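Kinesin-like protein (Caenorhabditis elegans, PDB 5X3E) probably hydrolyses ATP to move along microtubules as a motor of the kinesin-6 family. Local coordinates at residues A[49-54]-A[419-424]; A[53-56]-A[60-63]; A[405-410]-A[425-430]. All blocks are in the same frame, centred on the assembly; numbering follows the deposited sequence.

Interaction 1 (A[49-54]-A[419-424])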
loop_
_atom_site.group_PDB
_atom_site.type_symbol
_atom_site.label_atom_id
_atom_site.label_comp_id
_atom_site.label_asym_id
_atom_site.label_seq_id
_atom_site.Cartn_x
_atom_site.Cartn_y
_atom_site.Cartn_z
ATOM N N THR A 49 25.727 13.769 16.947
ATOM C CA THR A 49 26.309 12.467 16.628
ATOM C C THR A 49 25.284 11.623 15.881
ATOM O O THR A 49 24.465 10.937 16.504
ATOM C CB THR A 49 26.782 11.750 17.896
ATOM O OG1 THR A 49 25.650 11.430 18.716
ATOM C CG2 THR A 49 27.759 12.615 18.681
ATOM N N PRO A 50 25.288 11.642 14.551
ATOM C CA PRO A 50 24.372 10.810 13.765
ATOM C C PRO A 50 24.961 9.448 13.433
ATOM O O PRO A 50 26.172 9.282 13.280
ATOM C CB PRO A 50 24.175 11.646 12.494
ATOM C CG PRO A 50 25.501 12.322 12.323
ATOM C CD PRO A 50 26.060 12.565 13.702
ATOM N N SER A 51 24.081 8.450 13.334
ATOM C CA SER A 51 24.536 7.120 12.946
ATOM C C SER A 51 24.652 6.964 11.435
ATOM O O SER A 51 25.269 5.997 10.973
ATOM C CB SER A 51 23.602 6.044 13.507
ATOM O OG SER A 51 22.287 6.188 13.005
ATOM N N LEU A 52 24.077 7.885 10.663
ATOM C CA LEU A 52 24.246 7.889 9.215
ATOM C C LEU A 52 23.961 9.285 8.674
ATOM O O LEU A 52 23.249 10.082 9.291
ATOM C CB LEU A 52 23.363 6.830 8.530
ATOM C CG LEU A 52 21.826 6.772 8.534
ATOM C CD1 LEU A 52 21.238 6.757 9.940
ATOM C CD2 LEU A 52 21.197 7.875 7.692
ATOM N N ILE A 53 24.544 9.568 7.510
ATOM C CA ILE A 53 24.491 10.883 6.877
ATOM C C ILE A 53 24.226 10.707 5.389
ATOM O O ILE A 53 24.781 9.808 4.748
ATOM C CB ILE A 53 25.791 11.686 7.115
ATOM C CG1 ILE A 53 25.903 12.094 8.584
ATOM C CG2 ILE A 53 25.848 12.923 6.227
ATOM C CD1 ILE A 53 24.800 13.046 9.012
ATOM N N ALA A 54 23.377 11.570 4.840
ATOM C CA ALA A 54 23.106 11.563 3.412
ATOM C C ALA A 54 24.233 12.257 2.656
ATOM O O ALA A 54 24.825 13.223 3.141
ATOM C CB ALA A 54 21.770 12.245 3.116
ATOM N N ASP A 419 22.387 0.079 14.881
ATOM C CA ASP A 419 22.367 -1.312 14.440
ATOM C C ASP A 419 21.092 -1.645 13.674
ATOM O O ASP A 419 21.123 -2.443 12.731
ATOM C CB ASP A 419 22.533 -2.243 15.641
ATOM C CG ASP A 419 23.928 -2.180 16.235
ATOM O OD1 ASP A 419 24.896 -2.061 15.456
ATOM O OD2 ASP A 419 24.057 -2.240 17.476
ATOM N N GLU A 420 19.966 -1.040 14.058
ATOM C CA GLU A 420 18.719 -1.307 13.351
ATOM C C GLU A 420 18.695 -0.649 11.977
ATOM O O GLU A 420 18.012 -1.139 11.071
ATOM C CB GLU A 420 17.532 -0.843 14.191
ATOM C CG GLU A 420 17.221 -1.754 15.369
ATOM C CD GLU A 420 16.830 -3.155 14.930
ATOM O OE1 GLU A 420 16.157 -3.284 13.884
ATOM O OE2 GLU A 420 17.198 -4.125 15.629
ATOM N N ASN A 421 19.428 0.453 11.800
ATOM C CA ASN A 421 19.543 1.041 10.469
ATOM C C ASN A 421 20.411 0.180 9.560
ATOM O O ASN A 421 20.239 0.203 8.337
ATOM C CB ASN A 421 20.106 2.460 10.560
ATOM C CG ASN A 421 19.155 3.424 11.257
ATOM O OD1 ASN A 421 17.950 3.181 11.343
ATOM N ND2 ASN A 421 19.699 4.527 11.756
ATOM N N MET A 422 21.337 -0.587 10.140
ATOM C CA MET A 422 22.172 -1.475 9.338
ATOM C C MET A 422 21.334 -2.536 8.642
ATOM O O MET A 422 21.637 -2.936 7.511
ATOM C CB MET A 422 23.241 -2.119 10.217
ATOM C CG MET A 422 24.324 -1.151 10.642
ATOM S SD MET A 422 25.232 -0.568 9.200
ATOM C CE MET A 422 25.674 -2.134 8.457
ATOM N N SER A 423 20.286 -3.021 9.310
ATOM C CA SER A 423 19.381 -3.979 8.688
ATOM C C SER A 423 18.430 -3.291 7.716
ATOM O O SER A 423 18.096 -3.852 6.666
ATOM C CB SER A 423 18.582 -4.719 9.759
ATOM O OG SER A 423 17.741 -3.822 10.467
ATOM N N ALA A 424 17.984 -2.078 8.053
ATOM C CA ALA A 424 17.048 -1.362 7.193
ATOM C C ALA A 424 17.715 -0.919 5.900
ATOM O O ALA A 424 17.081 -0.906 4.838
ATOM C CB ALA A 424 16.466 -0.159 7.933
#
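Ser-51, just ahead of strand 52-54, and Asn-421, on helix 418-424, mark the nearest backbone approach, their CA atoms 8.2 Å apart, so the gap is bridged by side chains alone. The amide of Asn-421 does most of the reaching. Its ND2 sends a weak hydrogen bond to Ser-51 OG, 3.3 Å long and bent to 131° at the hydrogen, while its firmer bond goes to the carbonyl of Asn-412. A single amide nitrogen with two hydrogens thus serves two parts of the chain, which suits an asparagine buried beside the link that follows strand 404-411. Ser-51 is equally well matched: chi1 of 61° sets OG between the backbone N and the carbonyl carbon, from where the short hydroxyl can accept from Asn-421 and also bond to the carbonyl of Lys-414.

In this kinesin motor domain, a member of the P-loop NTPase clan, the contact joins the small antiparallel sheet that begins with strand 52-54 to the last helix of the modelled chain. The link between strand 404-411 and that helix runs between the two, and Ser-51 is also tied by its backbone to Pro-413.

Leu-52 brings the apolar part. One branch, CD1, comes obliquely to the nitrogen end of the amide, off its plane, 3.3 Å from Asn-421 ND2, and the two side chains cross at about a right angle; the other branch, CD2, leans on Ile-60 CG2. Leucine fits here because its fork can serve the helix and the neighbouring strand at once. On the helix itself, Ser-423 OG donates to Glu-420 O at 2.8 Å, tilted 32° from the carbonyl plane and arriving on the same face as Ala-424 N, so that one oxygen takes both donors.

Interaction 2 (A[53-56]-A[60-63])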
loop_
_atom_site.group_PDB
_atom_site.type_symbol
_atom_site.label_atom_id
_atom_site.label_comp_id
_atom_site.label_asym_id
_atom_site.label_seq_id
_atom_site.Cartn_x
_atom_site.Cartn_y
_atom_site.Cartn_z
ATOM N N ILE A 53 24.544 9.568 7.510
ATOM C CA ILE A 53 24.491 10.883 6.877
ATOM C C ILE A 53 24.226 10.707 5.389
ATOM O O ILE A 53 24.781 9.808 4.748
ATOM C CB ILE A 53 25.791 11.686 7.115
ATOM C CG1 ILE A 53 25.903 12.094 8.584
ATOM C CG2 ILE A 53 25.848 12.923 6.227
ATOM C CD1 ILE A 53 24.800 13.046 9.012
ATOM N N ALA A 54 23.377 11.570 4.840
ATOM C CA ALA A 54 23.106 11.563 3.412
ATOM C C ALA A 54 24.233 12.257 2.656
ATOM O O ALA A 54 24.825 13.223 3.141
ATOM C CB ALA A 54 21.770 12.245 3.116
ATOM N N ILE A 55 24.534 11.747 1.464
ATOM C CA ILE A 55 25.628 12.276 0.660
ATOM C C ILE A 55 25.108 12.774 -0.682
ATOM O O ILE A 55 24.855 13.971 -0.861
ATOM C CB ILE A 55 26.718 11.214 0.438
ATOM C CG1 ILE A 55 27.100 10.542 1.752
ATOM C CG2 ILE A 55 27.939 11.843 -0.201
ATOM C CD1 ILE A 55 28.079 9.409 1.563
ATOM N N ASP A 56 24.952 11.850 -1.630
ATOM C CA ASP A 56 24.703 12.157 -3.035
ATOM C C ASP A 56 23.258 12.511 -3.347
ATOM O O ASP A 56 22.935 12.690 -4.527
ATOM C CB ASP A 56 25.103 10.962 -3.909
ATOM C CG ASP A 56 26.602 10.813 -4.054
ATOM O OD1 ASP A 56 27.349 11.510 -3.334
ATOM O OD2 ASP A 56 27.033 9.992 -4.891
ATOM N N ILE A 60 24.011 7.121 1.143
ATOM C CA ILE A 60 23.995 7.313 2.591
ATOM C C ILE A 60 25.202 6.601 3.185
ATOM O O ILE A 60 25.487 5.454 2.827
ATOM C CB ILE A 60 22.694 6.781 3.225
ATOM C CG1 ILE A 60 21.555 7.777 3.028
ATOM C CG2 ILE A 60 22.890 6.482 4.706
ATOM C CD1 ILE A 60 20.295 7.383 3.746
ATOM N N GLN A 61 25.907 7.275 4.091
ATOM C CA GLN A 61 27.092 6.719 4.730
ATOM C C GLN A 61 26.814 6.373 6.187
ATOM O O GLN A 61 26.177 7.145 6.908
ATOM C CB GLN A 61 28.265 7.696 4.668
ATOM C CG GLN A 61 29.516 7.173 5.341
ATOM C CD GLN A 61 30.665 8.150 5.282
ATOM O OE1 GLN A 61 31.374 8.349 6.268
ATOM N NE2 GLN A 61 30.860 8.767 4.122
ATOM N N THR A 62 27.319 5.220 6.613
ATOM C CA THR A 62 27.218 4.773 7.995
ATOM C C THR A 62 28.258 5.481 8.866
ATOM O O THR A 62 29.364 5.789 8.414
ATOM C CB THR A 62 27.407 3.258 8.052
ATOM O OG1 THR A 62 26.554 2.639 7.081
ATOM C CG2 THR A 62 27.060 2.719 9.411
ATOM N N VAL A 63 27.900 5.730 10.129
ATOM C CA VAL A 63 28.762 6.459 11.061
ATOM C C VAL A 63 28.727 5.772 12.424
ATOM O O VAL A 63 27.688 5.774 13.094
ATOM C CB VAL A 63 28.349 7.933 11.205
ATOM C CG1 VAL A 63 29.206 8.624 12.263
ATOM C CG2 VAL A 63 28.440 8.661 9.865
#
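Ile-55 and Gln-61 meet on one face of a beta hairpin, their side chains crossing obliquely. The CD1 methyl of Ile-55 lies 3.6 Å from Gln-61 CB and 3.8 Å from Gln-61 NE2, so it touches the base of the glutamine and the nitrogen end of its amide. With CG anti to the backbone N (chi1 179°) and the rest of the chain extended, Gln-61 runs out from the strand and brings NE2 past the Ile-55 methyl. A glutamine suits this partly exposed place, apolar at its base and polar at its end.

Beneath this pair the backbones are locked by the hydrogen-bonded antiparallel pair of Ile-53 and Gln-61. Gln-61 N reaches Ile-53 O at 2.8 Å, nearly straight at 170°, and Ile-53 N returns a bond of 3.0 Å to Gln-61 O. Ile-53 O also receives a CA-H contact from Ile-60. Farther along, Ile-53 CG1 only just meets Val-63 CG2 at 4.5 Å.

On the opposite face stand Ala-54 and Ile-60, a non-hydrogen-bonded pair. The methyl of Ala-54 takes little room beside Ile-60 CG1, and the larger isoleucine fills the buried ground below. There Ile-60 packs on Cys-40 and Leu-42 of strand 37-42 and, with Ala-54, on Val-86; strand 79-82 pairs along the other edge of strand 59-62, and Thr-62 touches Tyr-418 and Met-422 of helix 418-424.

Interaction 3 (A[405-410]-A[425-430])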
loop_
_atom_site.group_PDB
_atom_site.type_symbol
_atom_site.label_atom_id
_atom_site.label_comp_id
_atom_site.label_asym_id
_atom_site.label_seq_id
_atom_site.Cartn_x
_atom_site.Cartn_y
_atom_site.Cartn_z
ATOM N N ILE A 405 6.885 -2.086 -7.886
ATOM C CA ILE A 405 7.145 -2.115 -6.451
ATOM C C ILE A 405 8.076 -0.962 -6.107
ATOM O O ILE A 405 9.125 -0.791 -6.741
ATOM C CB ILE A 405 7.764 -3.452 -5.999
ATOM C CG1 ILE A 405 6.902 -4.635 -6.424
ATOM C CG2 ILE A 405 7.965 -3.467 -4.488
ATOM C CD1 ILE A 405 7.491 -5.964 -5.994
ATOM N N ARG A 406 7.696 -0.165 -5.112
ATOM C CA ARG A 406 8.595 0.832 -4.543
ATOM C C ARG A 406 8.629 0.658 -3.032
ATOM O O ARG A 406 7.578 0.622 -2.383
ATOM C CB ARG A 406 8.173 2.266 -4.902
ATOM C CG ARG A 406 9.012 3.333 -4.201
ATOM C CD ARG A 406 8.879 4.728 -4.825
ATOM N NE ARG A 406 9.321 4.776 -6.217
ATOM C CZ ARG A 406 8.515 4.989 -7.253
ATOM N NH1 ARG A 406 7.217 5.188 -7.059
ATOM N NH2 ARG A 406 9.004 5.013 -8.486
ATOM N N MET A 407 9.833 0.581 -2.476
ATOM C CA MET A 407 10.016 0.462 -1.038
ATOM C C MET A 407 10.621 1.749 -0.494
ATOM O O MET A 407 11.598 2.272 -1.046
ATOM C CB MET A 407 10.906 -0.735 -0.692
ATOM C CG MET A 407 11.159 -0.888 0.800
ATOM S SD MET A 407 11.271 -2.612 1.316
ATOM C CE MET A 407 12.003 -3.336 -0.147
ATOM N N VAL A 408 10.024 2.259 0.575
ATOM C CA VAL A 408 10.482 3.468 1.247
ATOM C C VAL A 408 11.085 3.047 2.580
ATOM O O VAL A 408 10.358 2.673 3.510
ATOM C CB VAL A 408 9.343 4.474 1.446
ATOM C CG1 VAL A 408 9.853 5.704 2.168
ATOM C CG2 VAL A 408 8.726 4.841 0.107
ATOM N N ILE A 409 12.411 3.082 2.671
ATOM C CA ILE A 409 13.120 2.757 3.902
ATOM C C ILE A 409 13.191 4.016 4.755
ATOM O O ILE A 409 13.893 4.969 4.414
ATOM C CB ILE A 409 14.523 2.206 3.619
ATOM C CG1 ILE A 409 14.446 1.002 2.686
ATOM C CG2 ILE A 409 15.215 1.822 4.917
ATOM C CD1 ILE A 409 13.698 -0.157 3.270
ATOM N N CYS A 410 12.462 4.023 5.865
ATOM C CA CYS A 410 12.534 5.111 6.830
ATOM C C CYS A 410 13.585 4.769 7.879
ATOM O O CYS A 410 13.549 3.681 8.465
ATOM C CB CYS A 410 11.170 5.329 7.487
ATOM S SG CYS A 410 9.866 5.834 6.326
ATOM N N LEU A 425 18.990 -0.539 5.971
ATOM C CA LEU A 425 19.723 -0.126 4.783
ATOM C C LEU A 425 20.225 -1.308 3.967
ATOM O O LEU A 425 20.725 -1.104 2.859
ATOM C CB LEU A 425 20.901 0.776 5.173
ATOM C CG LEU A 425 20.580 2.106 5.864
ATOM C CD1 LEU A 425 21.850 2.771 6.352
ATOM C CD2 LEU A 425 19.816 3.042 4.952
ATOM N N ALA A 426 20.118 -2.533 4.491
ATOM C CA ALA A 426 20.464 -3.714 3.710
ATOM C C ALA A 426 19.533 -3.921 2.521
ATOM O O ALA A 426 19.887 -4.657 1.593
ATOM C CB ALA A 426 20.448 -4.958 4.600
ATOM N N PHE A 427 18.355 -3.291 2.526
ATOM C CA PHE A 427 17.460 -3.311 1.375
ATOM C C PHE A 427 17.990 -2.502 0.199
ATOM O O PHE A 427 17.305 -2.418 -0.826
ATOM C CB PHE A 427 16.080 -2.785 1.775
ATOM C CG PHE A 427 15.211 -3.805 2.460
ATOM C CD1 PHE A 427 14.553 -4.780 1.729
ATOM C CD2 PHE A 427 15.042 -3.779 3.834
ATOM C CE1 PHE A 427 13.745 -5.710 2.354
ATOM C CE2 PHE A 427 14.236 -4.711 4.466
ATOM C CZ PHE A 427 13.587 -5.676 3.724
ATOM N N ALA A 428 19.173 -1.903 0.334
ATOM C CA ALA A 428 19.697 -0.995 -0.677
ATOM C C ALA A 428 19.955 -1.730 -1.984
ATOM O O ALA A 428 20.282 -2.921 -2.005
ATOM C CB ALA A 428 20.978 -0.323 -0.185
ATOM N N GLU A 429 19.761 -1.001 -3.086
ATOM C CA GLU A 429 19.969 -1.568 -4.412
ATOM C C GLU A 429 21.385 -2.117 -4.559
ATOM O O GLU A 429 21.589 -3.172 -5.170
ATOM C CB GLU A 429 19.650 -0.509 -5.472
ATOM C CG GLU A 429 18.392 0.283 -5.090
ATOM C CD GLU A 429 17.677 0.955 -6.255
ATOM O OE1 GLU A 429 16.610 1.545 -6.011
ATOM O OE2 GLU A 429 18.190 0.944 -7.394
ATOM N N GLU A 430 22.369 -1.425 -3.990
ATOM C CA GLU A 430 23.741 -1.915 -3.935
ATOM C C GLU A 430 24.458 -1.273 -2.752
ATOM O O GLU A 430 24.021 -0.244 -2.229
ATOM C CB GLU A 430 24.472 -1.643 -5.251
ATOM C CG GLU A 430 24.597 -0.173 -5.596
ATOM C CD GLU A 430 25.820 0.125 -6.435
ATOM O OE1 GLU A 430 26.922 -0.342 -6.074
ATOM O OE2 GLU A 430 25.677 0.832 -7.456
#
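Strand 404-411, one of the parallel strands of the large kinesin sheet, presents Met-407 and Ile-409 to Phe-427, in the segment that leads from helix 418-424 toward strand 430-433. At the centre of the contact is a Met-aromatic interaction: Met-407 SD sits over one face of the Phe-427 ring, 4.2 Å from its centroid and 19° off the normal, shifted toward the CD1-CE1 side. The methyl CE of Met-407 hangs beyond the rim, 3.5 Å from Phe-427 CD1. The flexible, unbranched methionine chain bends at chi2 and chi3 to bring SD over the ring. Ile-409 comes in obliquely, its CD1 lying 3.8 Å from Phe-427 CB and close to CG and CD2, so the root of the phenylalanine is packed as well as its ring.

Tyr-119, on the neighbouring strand 114-119, meets the ring edge-to-face, and Ile-367 of helix 350-375 touches both Phe-427 and Met-407. With an alanine at Phe-427, the sulfur of Met-407 is likely to lose its aromatic partner and a gap to be left among Met-407, Ile-409, Tyr-119 and Ile-367. No hydrogen bond spans the two segments; with the touching side chains all buried, the contact rests on dispersion and on the attraction of a polarisable sulfur for a ring face, which implies dependence on close apolar fit.

Overall arrangement
From the N terminus the chain enters 49-54 and at once turns back as 60-63, interaction 2 closing this short hairpin. Interaction 1 closes a far longer loop, of more than 360 residues, by bringing helix 418-424 to the same strand; both start from the same stretch, the hairpin closing early and the long loop late. Interaction 3 joins 405-410 to 425-430 across that helix, so interactions 1 and 3 cross, whereas 2 is complete before 3 begins. The three also touch one another: Ser-51 meets Val-63, Ala-424 packs on Ile-409, and Ile-60 touches Leu-425. Together they tie the small antiparallel sheet, helix 418-424 and strand 404-411, an interior strand of the large central sheet.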